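Local atomic coordinates of HAD superfamily hydrolase (Brucella suis biovar 1, PDB entry 6NQ4), a protein that probably acts as a phosphatase of the haloacid dehalogenase (HAD) superfamily. Residues V74-R79 with R218-A223; R109-E114 with L211-P216. One frame throughout, in Å; residues are numbered along the deposited sequence. Where two conformers were deposited one is given.

Interaction 1: V74-R79 with R218-A223. With PO4 (phosphate ion), chain G.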
loop_
_atom_site.group_PDB
_atom_site.type_symbol
_atom_site.label_atom_id
_atom_site.label_comp_id
_atom_site.label_asym_id
_atom_site.label_seq_id
_atom_site.Cartn_x
_atom_site.Cartn_y
_atom_site.Cartn_z
ATOM N N VAL A 74 5.910 3.689 2.926
ATOM C CA VAL A 74 4.897 3.872 1.896
ATOM C C VAL A 74 4.181 2.534 1.753
ATOM O O VAL A 74 4.792 1.536 1.342
ATOM C CB VAL A 74 5.526 4.313 0.564
ATOM C CG1 VAL A 74 4.452 4.512 -0.508
ATOM C CG2 VAL A 74 6.363 5.603 0.752
ATOM N N THR A 75 2.903 2.497 2.114
ATOM C CA THR A 75 2.169 1.249 2.225
ATOM C C THR A 75 0.824 1.352 1.531
ATOM O O THR A 75 0.188 2.404 1.532
ATOM C CB THR A 75 1.945 0.882 3.722
ATOM O OG1 THR A 75 1.093 -0.264 3.826
ATOM C CG2 THR A 75 1.306 2.025 4.499
ATOM N N ASN A 76 0.386 0.248 0.947
ATOM C CA ASN A 76 -0.943 0.195 0.336
ATOM C C ASN A 76 -2.092 0.001 1.336
ATOM O O ASN A 76 -3.239 -0.177 0.908
ATOM C CB ASN A 76 -0.997 -0.856 -0.779
ATOM C CG ASN A 76 -0.577 -0.277 -2.119
ATOM O OD1 ASN A 76 -0.420 0.947 -2.248
ATOM N ND2 ASN A 76 -0.426 -1.121 -3.126
ATOM N N SER A 77 -1.837 0.041 2.640
ATOM C CA SER A 77 -2.930 -0.010 3.599
ATOM C C SER A 77 -4.016 0.994 3.219
ATOM O O SER A 77 -3.696 2.151 2.897
ATOM C CB SER A 77 -2.423 0.341 4.992
ATOM O OG SER A 77 -3.517 0.383 5.895
ATOM N N PRO A 78 -5.292 0.602 3.261
ATOM C CA PRO A 78 -6.380 1.555 3.015
ATOM C C PRO A 78 -6.653 2.454 4.200
ATOM O O PRO A 78 -7.511 3.343 4.088
ATOM C CB PRO A 78 -7.578 0.629 2.771
ATOM C CG PRO A 78 -7.296 -0.540 3.674
ATOM C CD PRO A 78 -5.802 -0.750 3.572
ATOM N N ARG A 79 -6.005 2.212 5.356
ATOM C CA ARG A 79 -6.250 3.084 6.495
ATOM C C ARG A 79 -5.407 4.345 6.381
ATOM O O ARG A 79 -4.290 4.309 5.865
ATOM C CB ARG A 79 -5.919 2.364 7.794
ATOM C CG ARG A 79 -7.060 1.424 8.231
ATOM C CD ARG A 79 -6.635 0.577 9.422
ATOM N NE ARG A 79 -5.697 -0.450 8.982
ATOM C CZ ARG A 79 -4.580 -0.799 9.616
ATOM N NH1 ARG A 79 -4.207 -0.199 10.744
ATOM N NH2 ARG A 79 -3.810 -1.751 9.084
ATOM N N ARG A 218 0.938 6.736 -9.521
ATOM C CA ARG A 218 1.754 7.892 -9.164
ATOM C C ARG A 218 1.304 8.653 -7.918
ATOM O O ARG A 218 2.183 9.172 -7.213
ATOM C CB ARG A 218 1.894 8.831 -10.367
ATOM C CG ARG A 218 2.934 9.906 -10.139
ATOM C CD ARG A 218 2.983 10.866 -11.291
ATOM N NE ARG A 218 3.389 10.197 -12.511
ATOM C CZ ARG A 218 3.090 10.638 -13.729
ATOM N NH1 ARG A 218 2.376 11.746 -13.880
ATOM N NH2 ARG A 218 3.494 9.967 -14.795
ATOM N N PRO A 219 -0.003 8.791 -7.600
ATOM C CA PRO A 219 -0.360 9.705 -6.492
ATOM C C PRO A 219 0.320 9.396 -5.174
ATOM O O PRO A 219 0.739 10.324 -4.467
ATOM C CB PRO A 219 -1.883 9.592 -6.412
ATOM C CG PRO A 219 -2.283 9.310 -7.829
ATOM C CD PRO A 219 -1.212 8.355 -8.327
ATOM N N ILE A 220 0.469 8.123 -4.818
ATOM C CA ILE A 220 1.106 7.826 -3.539
ATOM C C ILE A 220 2.580 8.217 -3.556
ATOM O O ILE A 220 3.117 8.680 -2.534
ATOM C CB ILE A 220 0.872 6.349 -3.150
ATOM C CG1 ILE A 220 1.180 6.134 -1.660
ATOM C CG2 ILE A 220 1.662 5.386 -4.052
ATOM C CD1 ILE A 220 0.818 4.738 -1.167
ATOM N N TYR A 221 3.246 8.085 -4.713
ATOM C CA TYR A 221 4.650 8.483 -4.827
ATOM C C TYR A 221 4.797 9.988 -4.743
ATOM O O TYR A 221 5.736 10.481 -4.116
ATOM C CB TYR A 221 5.274 7.927 -6.117
ATOM C CG TYR A 221 5.449 6.437 -6.007
ATOM C CD1 TYR A 221 6.554 5.898 -5.350
ATOM C CD2 TYR A 221 4.461 5.568 -6.451
ATOM C CE1 TYR A 221 6.694 4.525 -5.188
ATOM C CE2 TYR A 221 4.582 4.215 -6.274
ATOM C CZ TYR A 221 5.701 3.694 -5.644
ATOM O OH TYR A 221 5.832 2.330 -5.457
ATOM N N GLU A 222 3.877 10.735 -5.360
ATOM C CA GLU A 222 3.935 12.188 -5.250
ATOM C C GLU A 222 3.716 12.634 -3.811
ATOM O O GLU A 222 4.345 13.593 -3.345
ATOM C CB GLU A 222 2.927 12.825 -6.210
ATOM C CG GLU A 222 3.366 12.732 -7.672
ATOM C CD GLU A 222 2.312 13.206 -8.653
ATOM O OE1 GLU A 222 1.117 13.228 -8.292
ATOM O OE2 GLU A 222 2.686 13.556 -9.796
ATOM N N ALA A 223 2.839 11.935 -3.080
ATOM C CA ALA A 223 2.626 12.271 -1.677
ATOM C C ALA A 223 3.862 11.958 -0.843
ATOM O O ALA A 223 4.252 12.746 0.029
ATOM C CB ALA A 223 1.404 11.534 -1.142
HETATM P P PO4 G . 2.218 -2.916 1.684
HETATM O O1 PO4 G . 3.206 -4.022 1.314
HETATM O O2 PO4 G . 2.539 -2.354 3.058
HETATM O O3 PO4 G . 0.921 -3.746 1.754
HETATM O O4 PO4 G . 2.111 -1.896 0.578
#
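Ile220, on the first turn of helix 218-232, pushes its CD1 methyl against the end of strand 70-75. CG1 lies anti to the backbone N (chi1 -164°) and the chain runs on extended, carrying CD1 to 3.7 Å from Val74 CG1 and 3.6 Å from Thr75 O. The Val74 and Ile220 side chains run antiparallel alongside one another, whereas Asn76 is set roughly perpendicular to the isoleucine and touches it loosely, OD1 to CD1 being 4.1 Å. That amide is held by other bonds: OD1 accepts from Lys215 N, and ND2 meets Asp183 OD1.

The close packing centres on this methyl. Beyond it the loop leaves the helix, and Arg79 is partly exposed, as is Glu222. On the polar side Thr75 OG1 bonds O2 of a phosphate, probably from the crystallisation liquor, at 2.7 Å, and Asn76 N gives a nearly straight bond to O4 (2.8 Å, 169°). OG1 also accepts from Ser77 N, an ST turn. Thr75 is consistent with the second HAD motif, whose Thr or Ser binds the phosphoryl group, a place this ion probably mimics. Val102 of strand 100-103 and Val107 of helix 104-114 also pack on Ile220, and Val74 is backbone-bonded to Cys41 in strand 38-41.

Interaction 2: R109-E114 with L211-P216; sequences RDLIAE and LIAGKP. With EDO (1,2-ethanediol), chain D; PO4 (phosphate ion), chain G.
Helix 104-114 passes strand 210-212 with Leu111 opposite Leu211, their CA atoms 7.5 Å apart, and the chain beyond the strand runs through Ala213 and Gly214 to a cis peptide bond before Pro216. Leu111 carries the contact from the helix side. Its CG stands anti to the carbonyl carbon (chi1 -67°), and the CD1 branch does the touching: it lies against the peptide between Leu211 and Ile212, 3.9 Å from Leu211 O and equally far from Ile212 N. The same methyl meets Ala213 CB at 3.9 Å and, more loosely, Leu211 CB at 4.1 Å. One leucine branch thus rests on the backbone and on two CB atoms, a small apolar patch that is only partly buried. CB of Leu211 and of Ala213 faces the helix and that of Ile212, between them, turns away.

Strand 210-212 is one edge strand of the five-stranded parallel sheet, bonded through Leu211 to Phe177 and Cys179. The helix that follows strand 100-103 of the six-stranded HAD core lies here over a face of this second sheet, near its edge strand, and Ile178 of strand 177-179 also lies against Leu111. An ethanediol, probably from the crystallisation liquor, sits by the strand and accepts a bent hydrogen bond from Ile212 N to its O2 (3.1 Å, 144°).

Further along, Lys215 sends its chain, bent at chi3 (-70°), to the phosphate, with NZ 2.8 Å from O4. NZ also forms salt bridges with Asp42 and Asp251, partners that hold the end of the side chain in place. A lysine with these partners fits the third HAD motif. Thr250 and Tyr221 flank its side chain.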
loop_
_atom_site.group_PDB
_atom_site.type_symbol
_atom_site.label_atom_id
_atom_site.label_comp_id
_atom_site.label_asym_id
_atom_site.label_seq_id
_atom_site.Cartn_x
_atom_site.Cartn_y
_atom_site.Cartn_z
ATOM N N ARG A 109 -8.208 9.370 -0.220
ATOM C CA ARG A 109 -9.139 10.389 0.260
ATOM C C ARG A 109 -9.357 11.484 -0.774
ATOM O O ARG A 109 -10.463 12.018 -0.881
ATOM C CB ARG A 109 -8.649 10.972 1.581
ATOM C CG ARG A 109 -8.860 10.026 2.737
ATOM C CD ARG A 109 -8.105 10.471 3.976
ATOM N NE ARG A 109 -8.411 11.824 4.418
ATOM C CZ ARG A 109 -9.394 12.133 5.264
ATOM N NH1 ARG A 109 -10.193 11.182 5.727
ATOM N NH2 ARG A 109 -9.593 13.398 5.646
ATOM N N ASP A 110 -8.338 11.801 -1.572
ATOM C CA ASP A 110 -8.525 12.797 -2.622
ATOM C C ASP A 110 -9.507 12.310 -3.696
ATOM O O ASP A 110 -10.337 13.085 -4.187
ATOM C CB ASP A 110 -7.167 13.205 -3.204
ATOM C CG ASP A 110 -6.230 13.784 -2.148
ATOM O OD1 ASP A 110 -6.710 14.517 -1.258
ATOM O OD2 ASP A 110 -5.015 13.496 -2.195
ATOM N N LEU A 111 -9.435 11.032 -4.075
ATOM C CA LEU A 111 -10.435 10.472 -4.982
ATOM C C LEU A 111 -11.818 10.494 -4.353
ATOM O O LEU A 111 -12.805 10.826 -5.023
ATOM C CB LEU A 111 -10.071 9.030 -5.366
ATOM C CG LEU A 111 -8.824 8.838 -6.219
ATOM C CD1 LEU A 111 -8.525 7.341 -6.356
ATOM C CD2 LEU A 111 -9.001 9.507 -7.582
ATOM N N ILE A 112 -11.917 10.145 -3.067
ATOM C CA ILE A 112 -13.231 10.080 -2.429
ATOM C C ILE A 112 -13.890 11.450 -2.446
ATOM O O ILE A 112 -15.088 11.582 -2.742
ATOM C CB ILE A 112 -13.109 9.517 -1.001
ATOM C CG1 ILE A 112 -12.622 8.060 -1.036
ATOM C CG2 ILE A 112 -14.447 9.570 -0.295
ATOM C CD1 ILE A 112 -12.231 7.517 0.322
ATOM N N ALA A 113 -13.112 12.491 -2.158
ATOM C CA ALA A 113 -13.645 13.850 -2.127
ATOM C C ALA A 113 -14.083 14.336 -3.506
ATOM O O ALA A 113 -14.987 15.181 -3.605
ATOM C CB ALA A 113 -12.582 14.791 -1.548
ATOM N N GLU A 114 -13.440 13.842 -4.566
ATOM C CA GLU A 114 -13.731 14.222 -5.945
ATOM C C GLU A 114 -14.963 13.528 -6.499
ATOM O O GLU A 114 -15.610 14.061 -7.408
ATOM C CB GLU A 114 -12.595 13.737 -6.838
ATOM C CG GLU A 114 -11.505 14.696 -7.132
ATOM C CD GLU A 114 -10.620 14.154 -8.235
ATOM O OE1 GLU A 114 -9.799 13.257 -7.949
ATOM O OE2 GLU A 114 -10.782 14.589 -9.396
ATOM N N LEU A 211 -10.931 3.359 -9.864
ATOM C CA LEU A 211 -10.092 4.521 -9.604
ATOM C C LEU A 211 -9.166 4.162 -8.456
ATOM O O LEU A 211 -9.633 3.786 -7.379
ATOM C CB LEU A 211 -10.940 5.744 -9.242
ATOM C CG LEU A 211 -11.886 6.223 -10.341
ATOM C CD1 LEU A 211 -13.251 5.531 -10.269
ATOM C CD2 LEU A 211 -12.017 7.735 -10.276
ATOM N N ILE A 212 -7.860 4.253 -8.703
ATOM C CA ILE A 212 -6.839 3.732 -7.798
ATOM C C ILE A 212 -5.719 4.760 -7.665
ATOM O O ILE A 212 -5.328 5.403 -8.646
ATOM C CB ILE A 212 -6.310 2.365 -8.312
ATOM C CG1 ILE A 212 -7.482 1.459 -8.753
ATOM C CG2 ILE A 212 -5.504 1.662 -7.226
ATOM C CD1 ILE A 212 -7.106 0.014 -9.141
ATOM N N ALA A 213 -5.230 4.938 -6.438
ATOM C CA ALA A 213 -4.184 5.914 -6.163
ATOM C C ALA A 213 -2.952 5.337 -5.483
ATOM O O ALA A 213 -1.905 5.996 -5.500
ATOM C CB ALA A 213 -4.736 7.061 -5.295
ATOM N N GLY A 214 -3.035 4.123 -4.914
ATOM C CA GLY A 214 -1.912 3.507 -4.234
ATOM C C GLY A 214 -0.891 2.927 -5.207
ATOM O O GLY A 214 -1.008 3.056 -6.424
ATOM N N LYS A 215 0.148 2.284 -4.643
ATOM C CA LYS A 215 1.208 1.709 -5.469
ATOM C C LYS A 215 0.607 0.680 -6.418
ATOM O O LYS A 215 -0.195 -0.149 -5.986
ATOM C CB LYS A 215 2.251 0.995 -4.597
ATOM C CG LYS A 215 2.936 1.899 -3.555
ATOM C CD LYS A 215 3.923 1.131 -2.663
ATOM C CE LYS A 215 3.213 0.183 -1.704
ATOM N NZ LYS A 215 4.152 -0.422 -0.708
ATOM N N PRO A 216 1.025 0.652 -7.702
ATOM C CA PRO A 216 2.153 1.349 -8.340
ATOM C C PRO A 216 1.799 2.709 -8.947
ATOM O O PRO A 216 2.621 3.273 -9.682
ATOM C CB PRO A 216 2.509 0.406 -9.487
ATOM C CG PRO A 216 1.144 -0.135 -9.915
ATOM C CD PRO A 216 0.389 -0.324 -8.609
HETATM C C1 EDO D . -7.635 6.594 -11.039
HETATM O O1 EDO D . -7.533 7.987 -11.354
HETATM C C2 EDO D . -6.763 5.745 -11.958
HETATM O O2 EDO D . -6.959 4.356 -11.658
HETATM P P PO4 G . 2.218 -2.916 1.684
HETATM O O1 PO4 G . 3.206 -4.022 1.314
HETATM O O2 PO4 G . 2.539 -2.354 3.058
HETATM O O3 PO4 G . 0.921 -3.746 1.754
HETATM O O4 PO4 G . 2.111 -1.896 0.578
#

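Lys215 joins the two contacts, whose centres are 9 Å apart. Its backbone N lies 2.8 Å from Asn76 OD1 in the bond that holds that amide, and its NZ is 2.9 Å from Val74 O, a probable hydrogen bond, so the loop of interaction 2 is tied to the strand end of interaction 1. Packing adds to this: Ile220 CG2 is 3.5 Å from Lys215 N, and Tyr221 OH 3.5 Å from Lys215 CG. A short loop takes the chain from strand 210-212 to helix 218-232, one of the links between the second sheet and the core. Both interactions donate hydrogen bonds to one phosphate, which Trp44 N also binds; Asp42, Trp44 and Asp246 hold the nearby sodium ion, consistent with the HAD active site.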